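Local coordinates for alanine racemase (Corynebacterium glutamicum, PDB 2DY3), which belongs to the alanine racemase family, in which a TIM-barrel-type N-terminal domain and a largely beta C-terminal domain make up a subunit that carries pyridoxal-5'-phosphate, at residues Gln86-Ala91 with Lys107-Thr112; Ile150-Met155 with Leu189-Asn194; Ser288-Gly293 with Lys323-Gly328. All blocks are in the same frame, centred on the assembly; numbering follows the deposited sequence.

Overall arrangement
Followed from the N terminus, the three contacts come strictly in series: each loop is closed before the next opens, and none nests within or crosses another. Interaction 1 (86-91 with 107-112) joins two successive helices of the TIM-barrel-type domain, closing a loop of 15 intervening residues that includes strand 97-100. Interaction 2 (150-155 with 189-194) ties a barrel strand to the segment that follows helix 169-186. These two touch, Ile110 CG1 lying 3.5 Å from Ile150 CD1. Interaction 3 (288-293 with 323-328) belongs to the C-terminal beta domain, on the opposite side of the chain's centre, its centre about 48 Å from each of the others.

Interaction 1: residues Gln86-Ala91 with Lys107-Thr112; sequences QDFRAA and KALIET
Phe88 meets Thr112 edge on: the hydroxyl oxygen OG1 of Thr112 lies in the plane of the ring, 3.2 Å from CE1 of Phe88. Thr112 OG1 also donates a hydrogen bond to Ala108 O, at 2.7 Å, so its proton is directed back into its own helix end while its oxygen faces the slightly positive C-H rim of the ring. Phe88 holds CG between its backbone N and carbonyl carbon (chi1 62°), and from there the ring reaches across the gap between the helices. Apolar groups fill in beside the hydroxyl. The methyl CB of Ala108 packs on CZ of Phe88 at 3.9 Å, and the CD2 branch of Leu109 lies 4.0 Å from CE1 of Phe88. Farther along, Arg89 passes Thr112 obliquely, its CD 4.1 Å from the CG2 methyl of Thr112, while its NE forms a salt bridge with Asp93. Asp87, at the N-cap of helix 88-92, receives the N-H of Ala90 through OD2. The contact thus links helices 88-92 and 103-110 near the surface; Phe88 and Leu109 both touch Leu98 of strand 97-100, and Trp82 meets the ring of Phe88.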
# COMPACT_ATOMS: atom_id res chain seq x y z
N GLN B 86 -22.73 -10.26 2.51
CA GLN B 86 -22.63 -8.86 2.13
C GLN B 86 -23.91 -8.44 1.42
O GLN B 86 -24.75 -9.27 1.11
CB GLN B 86 -21.46 -8.63 1.18
CG GLN B 86 -20.14 -9.20 1.65
CD GLN B 86 -19.01 -8.77 0.75
OE1 GLN B 86 -18.40 -7.71 0.95
NE2 GLN B 86 -18.72 -9.57 -0.26
N ASP B 87 -24.04 -7.14 1.16
CA ASP B 87 -25.21 -6.62 0.47
C ASP B 87 -25.01 -6.79 -1.04
O ASP B 87 -24.83 -5.80 -1.77
CB ASP B 87 -25.40 -5.14 0.81
CG ASP B 87 -26.69 -4.57 0.24
OD1 ASP B 87 -26.96 -3.38 0.47
OD2 ASP B 87 -27.43 -5.32 -0.42
N PHE B 88 -25.03 -8.03 -1.52
CA PHE B 88 -24.84 -8.28 -2.94
C PHE B 88 -26.05 -7.79 -3.74
O PHE B 88 -25.94 -7.49 -4.92
CB PHE B 88 -24.58 -9.77 -3.20
CG PHE B 88 -25.72 -10.67 -2.80
CD1 PHE B 88 -26.74 -10.94 -3.68
CD2 PHE B 88 -25.75 -11.25 -1.54
CE1 PHE B 88 -27.79 -11.78 -3.32
CE2 PHE B 88 -26.79 -12.09 -1.17
CZ PHE B 88 -27.81 -12.35 -2.07
N ARG B 89 -27.20 -7.71 -3.07
CA ARG B 89 -28.43 -7.24 -3.70
C ARG B 89 -28.21 -5.83 -4.21
O ARG B 89 -28.75 -5.44 -5.24
CB ARG B 89 -29.59 -7.26 -2.69
CG ARG B 89 -30.88 -6.60 -3.20
CD ARG B 89 -31.34 -7.22 -4.52
NE ARG B 89 -32.45 -6.48 -5.11
CZ ARG B 89 -33.73 -6.61 -4.74
NH1 ARG B 89 -34.07 -7.46 -3.78
NH2 ARG B 89 -34.67 -5.88 -5.33
N ALA B 90 -27.41 -5.06 -3.48
CA ALA B 90 -27.10 -3.69 -3.86
C ALA B 90 -26.39 -3.67 -5.21
O ALA B 90 -26.55 -2.74 -6.00
CB ALA B 90 -26.22 -3.04 -2.80
N ALA B 91 -25.60 -4.71 -5.47
CA ALA B 91 -24.87 -4.81 -6.73
C ALA B 91 -25.84 -5.18 -7.84
O ALA B 91 -25.83 -4.57 -8.92
CB ALA B 91 -23.77 -5.85 -6.62
N LYS B 107 -27.34 -20.48 -3.98
CA LYS B 107 -28.52 -20.50 -3.13
C LYS B 107 -29.01 -19.11 -2.76
O LYS B 107 -30.21 -18.82 -2.83
CB LYS B 107 -28.23 -21.30 -1.86
CG LYS B 107 -29.43 -21.46 -0.94
CD LYS B 107 -29.11 -22.41 0.20
CE LYS B 107 -30.33 -22.62 1.09
NZ LYS B 107 -30.03 -23.53 2.22
N ALA B 108 -28.08 -18.24 -2.38
CA ALA B 108 -28.42 -16.88 -1.99
C ALA B 108 -29.03 -16.11 -3.16
O ALA B 108 -29.91 -15.27 -2.97
CB ALA B 108 -27.18 -16.15 -1.47
N LEU B 109 -28.55 -16.39 -4.37
CA LEU B 109 -29.05 -15.71 -5.56
C LEU B 109 -30.45 -16.18 -5.94
O LEU B 109 -31.32 -15.37 -6.25
CB LEU B 109 -28.09 -15.94 -6.73
CG LEU B 109 -26.73 -15.26 -6.54
CD1 LEU B 109 -25.74 -15.76 -7.58
CD2 LEU B 109 -26.90 -13.75 -6.64
N ILE B 110 -30.65 -17.49 -5.91
CA ILE B 110 -31.95 -18.07 -6.25
C ILE B 110 -33.02 -17.62 -5.27
O ILE B 110 -34.18 -17.42 -5.64
CB ILE B 110 -31.89 -19.61 -6.24
CG1 ILE B 110 -31.03 -20.11 -7.40
CG2 ILE B 110 -33.29 -20.19 -6.33
CD1 ILE B 110 -30.74 -21.60 -7.34
N GLU B 111 -32.62 -17.43 -4.01
CA GLU B 111 -33.57 -17.01 -3.00
C GLU B 111 -33.72 -15.50 -2.93
O GLU B 111 -34.40 -14.98 -2.04
CB GLU B 111 -33.16 -17.58 -1.64
CG GLU B 111 -33.25 -19.10 -1.57
CD GLU B 111 -32.71 -19.68 -0.28
OE1 GLU B 111 -32.80 -20.91 -0.09
OE2 GLU B 111 -32.19 -18.90 0.55
N THR B 112 -33.10 -14.79 -3.87
CA THR B 112 -33.20 -13.33 -3.92
C THR B 112 -34.35 -12.92 -4.83
O THR B 112 -34.41 -13.34 -5.99
CB THR B 112 -31.92 -12.69 -4.49
OG1 THR B 112 -30.84 -12.85 -3.56
CG2 THR B 112 -32.16 -11.20 -4.74

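Interaction 2: residues Ile150-Met155 with Leu189-Asn194; sequences IEVTGM and LECPVN
Met155 and Asn194 are joined by a short hydrogen bond, in which the backbone N of Met155 donates to the side-chain oxygen OD1 of Asn194 at 2.7 Å. The N-H approaches in the plane of the amide and the bond is fairly straight (158° at the hydrogen). Asn194 sets its CG beside the backbone N, anti to the carbonyl carbon (chi1 -53°), which turns OD1 back toward the strand. At its other end the amide nitrogen ND2 gives a weak bond to the carbonyl O of Cys191, an oxygen that Arg185 also grips, so the amide is held firmly at OD1 and only weakly at ND2. One residue before Asn194 and two before Met155, Val193 N donates to Thr153 O at 2.9 Å. A water extends the pairing, accepting from Cys191 N at 2.8 Å and donating to Val152 O.

At Gly154, between the two bonded strand residues, the backbones come very close: Gly154 CA lies 3.6 Å from Cys191 CA, and it directs a C-H almost straight at Val193 O. The ring of Pro192 lies against Thr153, with CD 3.2 Å from Thr153 O. Outward, Val152 and Leu189 cross at about a right angle, CG2 of the valine meeting CD2 of the leucine at 3.5 Å. Cys191 SG sits between CG1 of Val152 and CE of Met155, 4.1 Å from each, and Phe141 covers Met155 and Leu189 from helix 134-146.

Chemically, one direct backbone bond, a side-chain amide and a water together join an irregular segment to strand 150-156. This is consistent with 189-194 leading into the next position of the barrel wall, the strand edge being engaged by separate bonds and not by a regular strand ladder.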
# COMPACT_ATOMS: atom_id res chain seq x y z
N ILE B 150 -33.20 -15.71 -12.74
CA ILE B 150 -31.76 -15.75 -12.92
C ILE B 150 -31.33 -16.06 -14.35
O ILE B 150 -31.80 -17.03 -14.94
CB ILE B 150 -31.10 -16.80 -12.00
CG1 ILE B 150 -31.26 -16.38 -10.53
CG2 ILE B 150 -29.64 -16.95 -12.35
CD1 ILE B 150 -30.70 -17.39 -9.58
N GLU B 151 -30.45 -15.24 -14.91
CA GLU B 151 -29.96 -15.50 -16.25
C GLU B 151 -28.47 -15.83 -16.21
O GLU B 151 -27.64 -14.97 -15.89
CB GLU B 151 -30.16 -14.29 -17.17
CG GLU B 151 -29.64 -14.58 -18.58
CD GLU B 151 -29.41 -13.34 -19.43
OE1 GLU B 151 -28.90 -13.49 -20.56
OE2 GLU B 151 -29.75 -12.22 -18.99
N VAL B 152 -28.13 -17.07 -16.49
CA VAL B 152 -26.74 -17.48 -16.50
C VAL B 152 -26.17 -17.04 -17.84
O VAL B 152 -26.47 -17.64 -18.87
CB VAL B 152 -26.61 -19.01 -16.36
CG1 VAL B 152 -25.15 -19.43 -16.48
CG2 VAL B 152 -27.18 -19.45 -15.01
N THR B 153 -25.37 -15.98 -17.82
CA THR B 153 -24.78 -15.45 -19.04
C THR B 153 -23.64 -16.30 -19.58
O THR B 153 -23.25 -16.15 -20.74
CB THR B 153 -24.25 -14.03 -18.82
OG1 THR B 153 -23.80 -13.50 -20.07
CG2 THR B 153 -23.08 -14.05 -17.83
N GLY B 154 -23.11 -17.18 -18.73
CA GLY B 154 -22.03 -18.05 -19.13
C GLY B 154 -21.23 -18.53 -17.94
O GLY B 154 -21.67 -18.41 -16.79
N MET B 155 -20.05 -19.09 -18.20
CA MET B 155 -19.16 -19.56 -17.14
C MET B 155 -17.72 -19.20 -17.49
O MET B 155 -17.39 -18.91 -18.65
CB MET B 155 -19.29 -21.08 -16.92
CG MET B 155 -19.09 -21.95 -18.15
SD MET B 155 -18.95 -23.70 -17.71
CE MET B 155 -20.59 -24.04 -17.13
N LEU B 189 -28.75 -24.67 -19.52
CA LEU B 189 -28.08 -23.38 -19.37
C LEU B 189 -27.27 -23.11 -20.63
O LEU B 189 -26.23 -23.73 -20.86
CB LEU B 189 -27.15 -23.38 -18.15
CG LEU B 189 -27.76 -23.46 -16.75
CD1 LEU B 189 -26.64 -23.50 -15.72
CD2 LEU B 189 -28.68 -22.27 -16.49
N GLU B 190 -27.76 -22.19 -21.45
CA GLU B 190 -27.10 -21.84 -22.70
C GLU B 190 -25.64 -21.44 -22.52
O GLU B 190 -24.79 -21.85 -23.31
CB GLU B 190 -27.85 -20.69 -23.39
CG GLU B 190 -27.17 -20.20 -24.67
CD GLU B 190 -27.89 -19.04 -25.34
OE1 GLU B 190 -28.40 -18.15 -24.62
OE2 GLU B 190 -27.93 -19.01 -26.58
N CYS B 191 -25.34 -20.65 -21.49
CA CYS B 191 -23.97 -20.19 -21.25
C CYS B 191 -23.42 -19.58 -22.54
O CYS B 191 -22.39 -20.02 -23.06
CB CYS B 191 -23.08 -21.36 -20.81
SG CYS B 191 -23.49 -22.04 -19.18
N PRO B 192 -24.09 -18.54 -23.05
CA PRO B 192 -23.76 -17.79 -24.27
C PRO B 192 -22.36 -17.19 -24.34
O PRO B 192 -21.70 -17.22 -25.39
CB PRO B 192 -24.82 -16.69 -24.31
CG PRO B 192 -25.94 -17.26 -23.53
CD PRO B 192 -25.26 -17.94 -22.40
N VAL B 193 -21.90 -16.63 -23.23
CA VAL B 193 -20.59 -15.98 -23.21
C VAL B 193 -19.68 -16.55 -22.13
O VAL B 193 -19.90 -16.36 -20.94
CB VAL B 193 -20.77 -14.46 -23.00
CG1 VAL B 193 -19.42 -13.76 -23.06
CG2 VAL B 193 -21.70 -13.91 -24.07
N ASN B 194 -18.63 -17.23 -22.58
CA ASN B 194 -17.69 -17.85 -21.66
C ASN B 194 -16.29 -17.27 -21.87
O ASN B 194 -15.98 -16.75 -22.94
CB ASN B 194 -17.67 -19.37 -21.87
CG ASN B 194 -19.07 -19.98 -21.80
OD1 ASN B 194 -19.76 -19.85 -20.80
ND2 ASN B 194 -19.48 -20.65 -22.88
O HOH W 1 -27.35 -19.80 -19.66

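Interaction 3: residues Ser288-Gly293 with Lys323-Gly328; sequences SVTIDG and KAVIFG
A short antiparallel strand pairing of the C-terminal beta domain brings Thr290 opposite Val325 as a hydrogen-bonded pair. Thr290 N donates to Val325 O, in the carbonyl plane and on a lone pair; Val325 N returns a straighter bond (172°) to Thr290 O, although it arrives from above that carbonyl plane. Both bonds, Thr290 N to Val325 O and Val325 N to Thr290 O, measure 2.8 Å. Where the strands part, water takes over: one molecule accepts from Asp292 N at 2.8 Å and donates to Lys323 O at 2.7 Å. A second water lies between Ser288 O and Ile326 O at the other end.

On the face carrying Thr290 and Val325 the side chains pack tightly. Thr290 places OG1 between its backbone N and carbonyl carbon (chi1 71°), 2.9 Å from CB of Val325, and the hydroxyl is hydrogen-bonded to Asn330 O. The reverse face is apolar: CB of Ala324 packs against both CG1 of Ile291 (3.8 Å) and CG2 of Val289 (3.9 Å), which meet it from the same side.

Around the pair the sheet continues on both sides. Strand 294-299 bonds to strand 288-291, and strand 236-247 to strand 323-325; just beyond it, where the chain turns a corner, Ile326 and Phe327 both face Trp238 in a classic beta bulge. Phe307 and Ile309 of strand 307-312 pack on Val289, and Ile309 on Ile291 too.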
# COMPACT_ATOMS: atom_id res chain seq x y z
N SER B 288 18.67 0.35 -8.46
CA SER B 288 19.18 1.70 -8.66
C SER B 288 18.00 2.54 -9.17
O SER B 288 17.06 2.00 -9.75
CB SER B 288 20.26 1.71 -9.74
OG SER B 288 21.31 0.79 -9.45
N VAL B 289 18.06 3.84 -8.93
CA VAL B 289 17.02 4.73 -9.43
C VAL B 289 17.72 5.41 -10.60
O VAL B 289 18.94 5.30 -10.76
CB VAL B 289 16.59 5.78 -8.38
CG1 VAL B 289 16.18 5.09 -7.09
CG2 VAL B 289 17.70 6.77 -8.14
N THR B 290 16.96 6.12 -11.42
CA THR B 290 17.56 6.79 -12.56
C THR B 290 17.30 8.29 -12.54
O THR B 290 16.15 8.72 -12.56
CB THR B 290 17.03 6.23 -13.89
OG1 THR B 290 15.67 6.64 -14.08
CG2 THR B 290 17.08 4.72 -13.89
N ILE B 291 18.38 9.06 -12.51
CA ILE B 291 18.28 10.51 -12.52
C ILE B 291 18.86 11.01 -13.85
O ILE B 291 20.04 10.84 -14.12
CB ILE B 291 19.08 11.12 -11.35
CG1 ILE B 291 18.51 10.61 -10.02
CG2 ILE B 291 19.01 12.64 -11.41
CD1 ILE B 291 19.24 11.12 -8.79
N ASP B 292 18.01 11.61 -14.67
CA ASP B 292 18.43 12.10 -15.98
C ASP B 292 18.96 10.96 -16.83
O ASP B 292 19.94 11.11 -17.57
CB ASP B 292 19.51 13.18 -15.84
CG ASP B 292 18.96 14.47 -15.27
OD1 ASP B 292 17.93 14.95 -15.77
OD2 ASP B 292 19.58 15.01 -14.32
N GLY B 293 18.33 9.80 -16.71
CA GLY B 293 18.74 8.65 -17.49
C GLY B 293 19.92 7.86 -16.97
O GLY B 293 20.28 6.85 -17.56
N LYS B 323 14.93 14.80 -10.36
CA LYS B 323 13.95 13.74 -10.47
C LYS B 323 14.60 12.37 -10.52
O LYS B 323 15.41 12.08 -11.41
CB LYS B 323 13.11 13.93 -11.74
CG LYS B 323 12.14 15.10 -11.68
CD LYS B 323 11.55 15.37 -13.06
CE LYS B 323 10.90 14.12 -13.65
NZ LYS B 323 10.32 14.37 -15.01
N ALA B 324 14.25 11.52 -9.56
CA ALA B 324 14.77 10.17 -9.50
C ALA B 324 13.68 9.16 -9.88
O ALA B 324 12.68 9.02 -9.17
CB ALA B 324 15.28 9.87 -8.09
N VAL B 325 13.87 8.48 -11.00
CA VAL B 325 12.90 7.48 -11.46
C VAL B 325 13.18 6.15 -10.77
O VAL B 325 14.28 5.61 -10.87
CB VAL B 325 13.00 7.26 -13.01
CG1 VAL B 325 12.05 6.15 -13.44
CG2 VAL B 325 12.66 8.56 -13.75
N ILE B 326 12.19 5.63 -10.05
CA ILE B 326 12.34 4.35 -9.36
C ILE B 326 12.07 3.27 -10.40
O ILE B 326 12.78 2.26 -10.47
CB ILE B 326 11.35 4.26 -8.18
CG1 ILE B 326 11.68 5.36 -7.15
CG2 ILE B 326 11.41 2.87 -7.55
CD1 ILE B 326 10.69 5.49 -6.00
N PHE B 327 11.05 3.50 -11.22
CA PHE B 327 10.72 2.62 -12.33
C PHE B 327 9.72 3.32 -13.24
O PHE B 327 8.88 4.09 -12.78
CB PHE B 327 10.19 1.25 -11.85
CG PHE B 327 8.75 1.25 -11.38
CD1 PHE B 327 7.70 1.29 -12.28
CD2 PHE B 327 8.46 1.15 -10.03
CE1 PHE B 327 6.39 1.22 -11.84
CE2 PHE B 327 7.14 1.08 -9.58
CZ PHE B 327 6.11 1.11 -10.49
N GLY B 328 9.84 3.09 -14.54
CA GLY B 328 8.95 3.72 -15.48
C GLY B 328 9.69 4.47 -16.57
O GLY B 328 10.81 4.11 -16.92
O HOH W 2 14.90 0.65 -11.00
O HOH W 3 15.40 12.35 -14.12